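Local coordinates for uncharacterized protein (Streptococcus mutans, PDB 4R0J) that probably acts as a Cas5-family (subtype I-C) endoribonuclease that processes CRISPR precursor transcripts into crRNA for antiviral defence, at residues 64-69 and 201-206; 167-172 and 197-202. All blocks are in the same frame, centred on the assembly; numbering follows the deposited sequence.

Interaction 1. Residues 64-69 and 201-206; sequences VKVVNQ and GAIKFK
Val64 and Ile203 form a hydrogen-bonded antiparallel pair where the end of strand 57-66 meets the start of strand 202-215, two neighbours in the large antiparallel sheet of this Cas5-family protein. Their two backbone bonds close a ring: Val64 N gives its hydrogen to Ile203 O at 2.9 Å, and Ile203 N returns one to Val64 O at 2.8 Å, close to straight at 170°. A third bond, Val66 N to Gly201 O at 2.8 Å, carries the pairing into the turn that precedes strand 202-215, where Gly201 is the third residue. Between them Lys65 and Ala202 make the non-hydrogen-bonded pair, where CA-H...O contacts from Lys65 CA to Gly201 O and from Ala202 CA to Val64 O supplement the ladder.

On the face of Lys65 and Ala202 packing is slight. The lysine passes Ala202 CB with its CG, then runs extended away to Tyr158, where NZ hydrogen-bonds the backbone O and the lysine also makes a cation-pi contact with the ring.

The opposite face is apolar, with Val64, Val66 and Ile203 buried and Phe205 at its margin. Val66 CG2 looks across at Ile203 CD1, 4.3 Å away, while helix 41-51 covers Val64 and Phe205 through Leu44. Ile203 CG2 lies over one face of the Phe205 ring, offset toward its rim. Val64 holds CG1 between its backbone N and carbonyl carbon (chi1 62°), which turns this methyl across the interface, 3.9 Å from Ile203 CB. The same methyl abuts the edge of the phenyl ring near its plane, with Val64 CG1 3.5 Å from Phe205 CE2.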
loop_
_atom_site.group_PDB
_atom_site.type_symbol
_atom_site.label_atom_id
_atom_site.label_comp_id
_atom_site.label_asym_id
_atom_site.label_seq_id
_atom_site.Cartn_x
_atom_site.Cartn_y
_atom_site.Cartn_z
ATOM N N VAL A 64 3.920 -6.321 -1.270
ATOM C CA VAL A 64 4.003 -5.553 -2.502
ATOM C C VAL A 64 5.235 -6.008 -3.282
ATOM O O VAL A 64 6.259 -6.357 -2.690
ATOM C CB VAL A 64 4.057 -4.017 -2.257
ATOM C CG1 VAL A 64 5.303 -3.613 -1.460
ATOM C CG2 VAL A 64 4.009 -3.260 -3.582
ATOM N N LYS A 65 5.112 -6.061 -4.603
ATOM C CA LYS A 65 6.282 -6.333 -5.442
ATOM C C LYS A 65 6.637 -5.055 -6.197
ATOM O O LYS A 65 5.765 -4.401 -6.799
ATOM C CB LYS A 65 6.027 -7.503 -6.392
ATOM C CG LYS A 65 5.818 -8.824 -5.663
ATOM C CD LYS A 65 5.776 -10.004 -6.616
ATOM C CE LYS A 65 5.559 -11.308 -5.864
ATOM N NZ LYS A 65 5.400 -12.458 -6.795
ATOM N N VAL A 66 7.912 -4.674 -6.111
ATOM C CA VAL A 66 8.446 -3.502 -6.794
ATOM C C VAL A 66 8.977 -3.991 -8.131
ATOM O O VAL A 66 9.961 -4.734 -8.184
ATOM C CB VAL A 66 9.582 -2.903 -5.983
ATOM C CG1 VAL A 66 10.219 -1.711 -6.702
ATOM C CG2 VAL A 66 9.074 -2.516 -4.586
ATOM N N VAL A 67 8.299 -3.622 -9.211
ATOM C CA VAL A 67 8.617 -4.214 -10.514
ATOM C C VAL A 67 9.777 -3.534 -11.228
ATOM O O VAL A 67 10.626 -4.190 -11.861
ATOM C CB VAL A 67 7.386 -4.182 -11.421
ATOM C CG1 VAL A 67 7.743 -4.668 -12.825
ATOM C CG2 VAL A 67 6.264 -5.035 -10.808
ATOM N N ASN A 68 9.805 -2.212 -11.146
ATOM C CA ASN A 68 10.795 -1.416 -11.875
ATOM C C ASN A 68 11.964 -0.964 -11.026
ATOM O O ASN A 68 11.815 -0.758 -9.824
ATOM C CB ASN A 68 10.139 -0.168 -12.468
ATOM C CG ASN A 68 9.115 -0.499 -13.533
ATOM O OD1 ASN A 68 9.062 -1.623 -14.026
ATOM N ND2 ASN A 68 8.289 0.476 -13.887
ATOM N N GLN A 69 13.109 -0.778 -11.681
ATOM C CA GLN A 69 14.278 -0.183 -11.053
ATOM C C GLN A 69 13.857 1.123 -10.385
ATOM O O GLN A 69 13.143 1.926 -10.979
ATOM C CB GLN A 69 15.353 0.114 -12.093
ATOM C CG GLN A 69 16.530 0.865 -11.501
ATOM C CD GLN A 69 17.528 1.302 -12.547
ATOM O OE1 GLN A 69 17.161 1.640 -13.671
ATOM N NE2 GLN A 69 18.800 1.296 -12.181
ATOM N N GLY A 201 12.511 -8.386 -4.878
ATOM C CA GLY A 201 11.545 -7.364 -5.249
ATOM C C GLY A 201 10.300 -7.298 -4.384
ATOM O O GLY A 201 9.471 -6.396 -4.567
ATOM N N ALA A 202 10.151 -8.250 -3.464
ATOM C CA ALA A 202 8.947 -8.333 -2.641
ATOM C C ALA A 202 9.166 -7.798 -1.231
ATOM O O ALA A 202 10.161 -8.129 -0.577
ATOM C CB ALA A 202 8.452 -9.770 -2.583
ATOM N N ILE A 203 8.219 -6.986 -0.763
ATOM C CA ILE A 203 8.249 -6.486 0.601
ATOM C C ILE A 203 6.982 -6.950 1.305
ATOM O O ILE A 203 5.872 -6.721 0.811
ATOM C CB ILE A 203 8.294 -4.945 0.620
ATOM C CG1 ILE A 203 9.554 -4.444 -0.081
ATOM C CG2 ILE A 203 8.222 -4.410 2.062
ATOM C CD1 ILE A 203 9.531 -2.936 -0.338
ATOM N N LYS A 204 7.153 -7.604 2.450
ATOM C CA LYS A 204 6.033 -8.018 3.279
ATOM C C LYS A 204 5.813 -6.976 4.362
ATOM O O LYS A 204 6.749 -6.283 4.772
ATOM C CB LYS A 204 6.315 -9.376 3.923
ATOM C CG LYS A 204 6.574 -10.501 2.939
ATOM C CD LYS A 204 6.801 -11.801 3.690
ATOM C CE LYS A 204 7.128 -12.937 2.738
ATOM N NZ LYS A 204 6.011 -13.156 1.778
ATOM N N PHE A 205 4.572 -6.843 4.811
ATOM C CA PHE A 205 4.257 -5.858 5.827
ATOM C C PHE A 205 3.778 -6.527 7.095
ATOM O O PHE A 205 2.813 -7.289 7.072
ATOM C CB PHE A 205 3.226 -4.837 5.312
ATOM C CG PHE A 205 3.751 -3.989 4.201
ATOM C CD1 PHE A 205 4.507 -2.864 4.471
ATOM C CD2 PHE A 205 3.551 -4.360 2.880
ATOM C CE1 PHE A 205 5.025 -2.098 3.452
ATOM C CE2 PHE A 205 4.068 -3.597 1.848
ATOM C CZ PHE A 205 4.816 -2.467 2.129
ATOM N N LYS A 206 4.473 -6.250 8.193
ATOM C CA LYS A 206 4.149 -6.848 9.480
ATOM C C LYS A 206 3.052 -6.043 10.161
ATOM O O LYS A 206 2.825 -4.883 9.823
ATOM C CB LYS A 206 5.395 -6.918 10.370
ATOM C CG LYS A 206 5.934 -5.560 10.811
ATOM C CD LYS A 206 7.466 -5.542 10.842
ATOM C CE LYS A 206 8.032 -6.496 11.879
ATOM N NZ LYS A 206 9.529 -6.530 11.860
#

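Interaction 2. Residues 167-172 and 197-202; sequences GVTIDL and VMENGA
Ile170 and Met198, the latter present as selenomethionine, exchange two backbone hydrogen bonds in the hairpin of strands 169-179 and 191-199. Ile170 N donates to Met198 O, and Met198 N to Ile170 O at 2.8 Å and nearly straight (174°). Farther along, Asn200 N reaches Val168 O at 2.9 Å. The side chain of Asn200 adds a bond beyond the ladder: its OD1 accepts from Gly167 N at 2.8 Å, with the donor tilted 30° from the amide carbonyl plane.

A water sits beside the ladder at the turn. It accepts from Gly201 N at 2.9 Å and lies within bonding distance of Val168 O and Met198 O. Each carbonyl already accepts a backbone N-H, so the water may add a second donor to either, though its two protons cannot serve every acceptor around it. Glu199 and Ala202 bond reciprocally through their backbones, closing the type I' turn that leads into the next strand.

On the exposed face Thr169 CG2 meets Val197 CG1 at 3.6 Å, and Thr169 OG1 lies beside the Glu199 methylene CG. On the other face Met198 bends at its last torsion (chi3 62°), laying Met198 CE 3.7 Å from Ile170 CD1; the Leu172 side chain crosses that of Met198, with Leu172 CD1 against Met198 CB. Strand 169-179 is outermost in the large sheet within this chain, and strand 191-199 separates it from strand 202-215.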
loop_
_atom_site.group_PDB
_atom_site.type_symbol
_atom_site.label_atom_id
_atom_site.label_comp_id
_atom_site.label_asym_id
_atom_site.label_seq_id
_atom_site.Cartn_x
_atom_site.Cartn_y
_atom_site.Cartn_z
ATOM N N GLY A 167 16.462 -11.738 -7.649
ATOM C CA GLY A 167 17.846 -12.200 -7.593
ATOM C C GLY A 167 18.621 -11.629 -6.414
ATOM O O GLY A 167 19.637 -12.195 -5.982
ATOM N N VAL A 168 18.148 -10.504 -5.887
ATOM C CA VAL A 168 18.813 -9.888 -4.742
ATOM C C VAL A 168 17.863 -9.598 -3.585
ATOM O O VAL A 168 16.644 -9.455 -3.753
ATOM C CB VAL A 168 19.561 -8.581 -5.126
ATOM C CG1 VAL A 168 20.696 -8.878 -6.115
ATOM C CG2 VAL A 168 18.592 -7.540 -5.689
ATOM N N THR A 169 18.444 -9.508 -2.397
ATOM C CA THR A 169 17.706 -9.085 -1.219
ATOM C C THR A 169 18.373 -7.824 -0.682
ATOM O O THR A 169 19.606 -7.771 -0.540
ATOM C CB THR A 169 17.682 -10.190 -0.167
ATOM O OG1 THR A 169 16.975 -11.319 -0.691
ATOM C CG2 THR A 169 16.986 -9.705 1.103
ATOM N N ILE A 170 17.567 -6.797 -0.425
ATOM C CA ILE A 170 18.066 -5.461 -0.153
ATOM C C ILE A 170 17.462 -4.889 1.115
ATOM O O ILE A 170 16.235 -4.903 1.288
ATOM C CB ILE A 170 17.717 -4.505 -1.312
ATOM C CG1 ILE A 170 18.393 -4.984 -2.604
ATOM C CG2 ILE A 170 18.145 -3.103 -0.995
ATOM C CD1 ILE A 170 18.160 -4.070 -3.779
ATOM N N ASP A 171 18.319 -4.387 1.998
ATOM C CA ASP A 171 17.842 -3.653 3.174
ATOM C C ASP A 171 17.509 -2.219 2.775
ATOM O O ASP A 171 18.387 -1.449 2.389
ATOM C CB ASP A 171 18.929 -3.680 4.252
ATOM C CG ASP A 171 18.534 -2.920 5.508
ATOM O OD1 ASP A 171 17.360 -2.498 5.626
ATOM O OD2 ASP A 171 19.409 -2.766 6.393
ATOM N N LEU A 172 16.228 -1.863 2.871
ATOM C CA LEU A 172 15.797 -0.513 2.505
ATOM C C LEU A 172 15.784 0.435 3.698
ATOM O O LEU A 172 15.408 1.604 3.573
ATOM C CB LEU A 172 14.418 -0.566 1.848
ATOM C CG LEU A 172 14.412 -1.311 0.508
ATOM C CD1 LEU A 172 12.996 -1.396 -0.055
ATOM C CD2 LEU A 172 15.370 -0.655 -0.481
ATOM N N VAL A 197 12.815 -4.848 4.359
ATOM C CA VAL A 197 13.692 -5.693 3.530
ATOM C C VAL A 197 12.927 -6.067 2.258
ATOM O O VAL A 197 11.769 -6.490 2.308
ATOM C CB VAL A 197 14.117 -6.960 4.280
ATOM C CG1 VAL A 197 14.864 -7.919 3.351
ATOM C CG2 VAL A 197 14.968 -6.602 5.502
HETATM N N MSE A 198 13.572 -5.893 1.113
HETATM C CA MSE A 198 12.965 -6.251 -0.158
HETATM C C MSE A 198 13.704 -7.478 -0.691
HETATM O O MSE A 198 14.872 -7.403 -1.025
HETATM C CB MSE A 198 13.070 -5.089 -1.147
HETATM C CG MSE A 198 12.464 -5.366 -2.525
HETATM SE SE MSE A 198 12.524 -3.789 -3.686
HETATM C CE MSE A 198 14.484 -3.580 -3.755
ATOM N N GLU A 199 12.991 -8.596 -0.730
ATOM C CA GLU A 199 13.540 -9.884 -1.100
ATOM C C GLU A 199 13.020 -10.276 -2.484
ATOM O O GLU A 199 11.819 -10.543 -2.663
ATOM C CB GLU A 199 13.131 -10.930 -0.070
ATOM C CG GLU A 199 13.803 -12.286 -0.278
ATOM C CD GLU A 199 13.486 -13.264 0.840
ATOM O OE1 GLU A 199 12.326 -13.282 1.315
ATOM O OE2 GLU A 199 14.398 -14.000 1.256
ATOM N N ASN A 200 13.929 -10.286 -3.455
ATOM C CA ASN A 200 13.584 -10.541 -4.853
ATOM C C ASN A 200 12.466 -9.631 -5.340
ATOM O O ASN A 200 11.598 -10.049 -6.115
ATOM C CB ASN A 200 13.223 -12.007 -5.050
ATOM C CG ASN A 200 14.390 -12.914 -4.765
ATOM O OD1 ASN A 200 15.519 -12.643 -5.195
ATOM N ND2 ASN A 200 14.144 -13.975 -4.012
ATOM N N GLY A 201 12.511 -8.386 -4.878
ATOM C CA GLY A 201 11.545 -7.364 -5.249
ATOM C C GLY A 201 10.300 -7.298 -4.384
ATOM O O GLY A 201 9.471 -6.396 -4.567
ATOM N N ALA A 202 10.151 -8.250 -3.464
ATOM C CA ALA A 202 8.947 -8.333 -2.641
ATOM C C ALA A 202 9.166 -7.798 -1.231
ATOM O O ALA A 202 10.161 -8.129 -0.577
ATOM C CB ALA A 202 8.452 -9.770 -2.583
HETATM O O HOH W 1 14.959 -7.221 -3.837
#

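How the interactions relate
Both contacts are antiparallel pairings in one sheet, and they share Gly201 and Ala202: strand 191-199, paired in interaction 2, leads through a tight turn into strand 202-215, paired in interaction 1. Interaction 1 is partly buried and lies nearer the chain's centre; beyond its backbone ladder it relies on apolar side chains under a helix. Interaction 2 is a surface contact at the sheet's edge, richer in polar links, with an asparagine side chain and a water joining its backbone bonds. Their apolar faces are continuous: Ile203 CG1 packs 3.7 Å from Met198 CB, Ile203 CD1 meets Leu172 CD1, and Val66 CG2 touches the selenium of Met198.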